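Local coordinates for protein putative methyltransferase from antibiotic biosynthesis pathway (Anabaena variabilis ATCC 29413, PDB 3EGE) that probably transfers methyl groups from S-adenosylmethionine, as other members of the methyltransferase superfamily do, its own substrate being unknown, at residues 39-44 with 60-65. Sequence-based numbering, arbitrary orientation.
With EDO (1,2-ethanediol), chain B.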
loop_
_atom_site.group_PDB
_atom_site.type_symbol
_atom_site.label_atom_id
_atom_site.label_comp_id
_atom_site.label_asym_id
_atom_site.label_seq_id
_atom_site.Cartn_x
_atom_site.Cartn_y
_atom_site.Cartn_z
ATOM N N ALA A 39 -14.516 0.533 6.724
ATOM C CA ALA A 39 -14.036 -0.828 6.560
ATOM C C ALA A 39 -12.648 -0.678 5.947
ATOM O O ALA A 39 -12.455 0.162 5.049
ATOM C CB ALA A 39 -14.922 -1.632 5.678
ATOM N N ASP A 40 -11.678 -1.438 6.494
ATOM C CA ASP A 40 -10.287 -1.507 5.994
ATOM C C ASP A 40 -10.143 -2.947 5.474
ATOM O O ASP A 40 -10.033 -3.913 6.271
ATOM C CB ASP A 40 -9.281 -1.190 7.116
ATOM C CG ASP A 40 -7.809 -1.158 6.639
ATOM O OD1 ASP A 40 -7.513 -1.327 5.429
ATOM O OD2 ASP A 40 -6.929 -0.948 7.513
ATOM N N ILE A 41 -10.177 -3.076 4.143
ATOM C CA ILE A 41 -10.156 -4.378 3.465
ATOM C C ILE A 41 -8.716 -4.658 3.095
ATOM O O ILE A 41 -8.102 -3.896 2.367
ATOM C CB ILE A 41 -11.093 -4.401 2.220
ATOM C CG1 ILE A 41 -12.514 -3.840 2.563
ATOM C CG2 ILE A 41 -11.144 -5.818 1.591
ATOM C CD1 ILE A 41 -13.243 -4.533 3.769
ATOM N N GLY A 42 -8.184 -5.763 3.615
ATOM C CA GLY A 42 -6.788 -6.139 3.459
ATOM C C GLY A 42 -6.022 -5.268 4.431
ATOM O O GLY A 42 -5.135 -4.516 4.034
ATOM N N ALA A 43 -6.384 -5.362 5.706
ATOM C CA ALA A 43 -5.815 -4.517 6.759
ATOM C C ALA A 43 -4.356 -4.871 7.093
ATOM O O ALA A 43 -3.636 -4.045 7.693
ATOM C CB ALA A 43 -6.694 -4.583 8.022
ATOM N N GLY A 44 -3.953 -6.099 6.747
ATOM C CA GLY A 44 -2.610 -6.602 6.990
ATOM C C GLY A 44 -2.308 -6.588 8.463
ATOM O O GLY A 44 -3.063 -7.167 9.230
ATOM N N TYR A 60 -13.522 -1.279 10.888
ATOM C CA TYR A 60 -13.760 -2.719 10.783
ATOM C C TYR A 60 -12.628 -3.250 9.872
ATOM O O TYR A 60 -12.663 -3.071 8.652
ATOM C CB TYR A 60 -15.150 -3.053 10.218
ATOM C CG TYR A 60 -16.355 -2.546 11.007
ATOM C CD1 TYR A 60 -16.305 -2.328 12.394
ATOM C CD2 TYR A 60 -17.590 -2.376 10.364
ATOM C CE1 TYR A 60 -17.428 -1.887 13.108
ATOM C CE2 TYR A 60 -18.732 -1.936 11.075
ATOM C CZ TYR A 60 -18.633 -1.697 12.441
ATOM O OH TYR A 60 -19.731 -1.267 13.128
ATOM N N ALA A 61 -11.626 -3.875 10.501
ATOM C CA ALA A 61 -10.439 -4.428 9.819
ATOM C C ALA A 61 -10.735 -5.825 9.317
ATOM O O ALA A 61 -11.098 -6.681 10.107
ATOM C CB ALA A 61 -9.246 -4.466 10.762
ATOM N N VAL A 62 -10.577 -6.044 8.009
ATOM C CA VAL A 62 -10.754 -7.371 7.385
ATOM C C VAL A 62 -9.408 -7.775 6.785
ATOM O O VAL A 62 -8.881 -7.033 5.972
ATOM C CB VAL A 62 -11.876 -7.398 6.309
ATOM C CG1 VAL A 62 -12.067 -8.822 5.753
ATOM C CG2 VAL A 62 -13.201 -6.839 6.912
ATOM N N GLU A 63 -8.886 -8.939 7.213
ATOM C CA GLU A 63 -7.600 -9.493 6.778
ATOM C C GLU A 63 -7.623 -11.032 6.826
ATOM O O GLU A 63 -7.817 -11.562 7.899
ATOM C CB GLU A 63 -6.496 -8.987 7.732
ATOM C CG GLU A 63 -5.076 -9.618 7.538
ATOM C CD GLU A 63 -4.623 -9.562 6.087
ATOM O OE1 GLU A 63 -4.751 -8.482 5.475
ATOM O OE2 GLU A 63 -4.179 -10.598 5.548
ATOM N N PRO A 64 -7.371 -11.748 5.696
ATOM C CA PRO A 64 -7.389 -13.245 5.761
ATOM C C PRO A 64 -6.272 -13.912 6.596
ATOM O O PRO A 64 -6.498 -15.002 7.150
ATOM C CB PRO A 64 -7.227 -13.658 4.285
ATOM C CG PRO A 64 -6.454 -12.550 3.686
ATOM C CD PRO A 64 -7.061 -11.309 4.320
ATOM N N SER A 65 -5.095 -13.281 6.656
ATOM C CA SER A 65 -3.932 -13.791 7.398
ATOM C C SER A 65 -4.204 -13.888 8.893
ATOM O O SER A 65 -4.375 -12.861 9.564
ATOM C CB SER A 65 -2.710 -12.898 7.167
ATOM O OG SER A 65 -1.640 -13.236 8.028
HETATM C C1 EDO B . -3.467 -8.415 2.206
HETATM O O1 EDO B . -4.807 -8.602 2.653
HETATM C C2 EDO B . -2.912 -7.141 2.830
HETATM O O2 EDO B . -1.566 -7.375 3.249
#
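Asp40 lies between Tyr60 and Val62 in a parallel ladder, its N bonded to Tyr60 O at 2.9 Å and its O taking Val62 N at 2.8 Å, while strands 39-41 and 60-62 run 13° apart. At the end of the ladder Val62 O takes its regular partner, Gly42 N, at 2.8 Å, nearly in line with the carbonyl, and a second donor, Ala43 N, at 3.0 Å from above the carbonyl plane. On one face of the sheet Ile41 and Val62 run alongside each other, CD1 of the isoleucine against CG2 of the valine at 3.9 Å. On the other, the methyl groups of Ala43 and Ala61 meet, CB to CB, at 3.7 Å. Glu63, just past the strand end, extends its CG away from its own backbone N (chi1 172°) and then folds back at the next bond, which brings Glu63 OE1 to 2.8 Å from Gly44 N; the amide meets it from above the carboxylate plane. Ser65 N bonds Glu63 OE2, and a 1,2-ethanediol, probably from the crystallisation liquor, donates to OE1. This acid after the second strand, facing a glycine-rich loop, recalls Rossmann-like methyltransferases, where such an acid commonly binds the ribose hydroxyls of S-adenosylmethionine. The two strands belong to a beta-alpha-beta unit whose helix 47-53 packs on Ala43 and Ala61, with Ser49 bonding Asp40 OD2; strands 97-101 and 78-81 flank the pair, and helix 110-120 packs against Ala39 and Ile41.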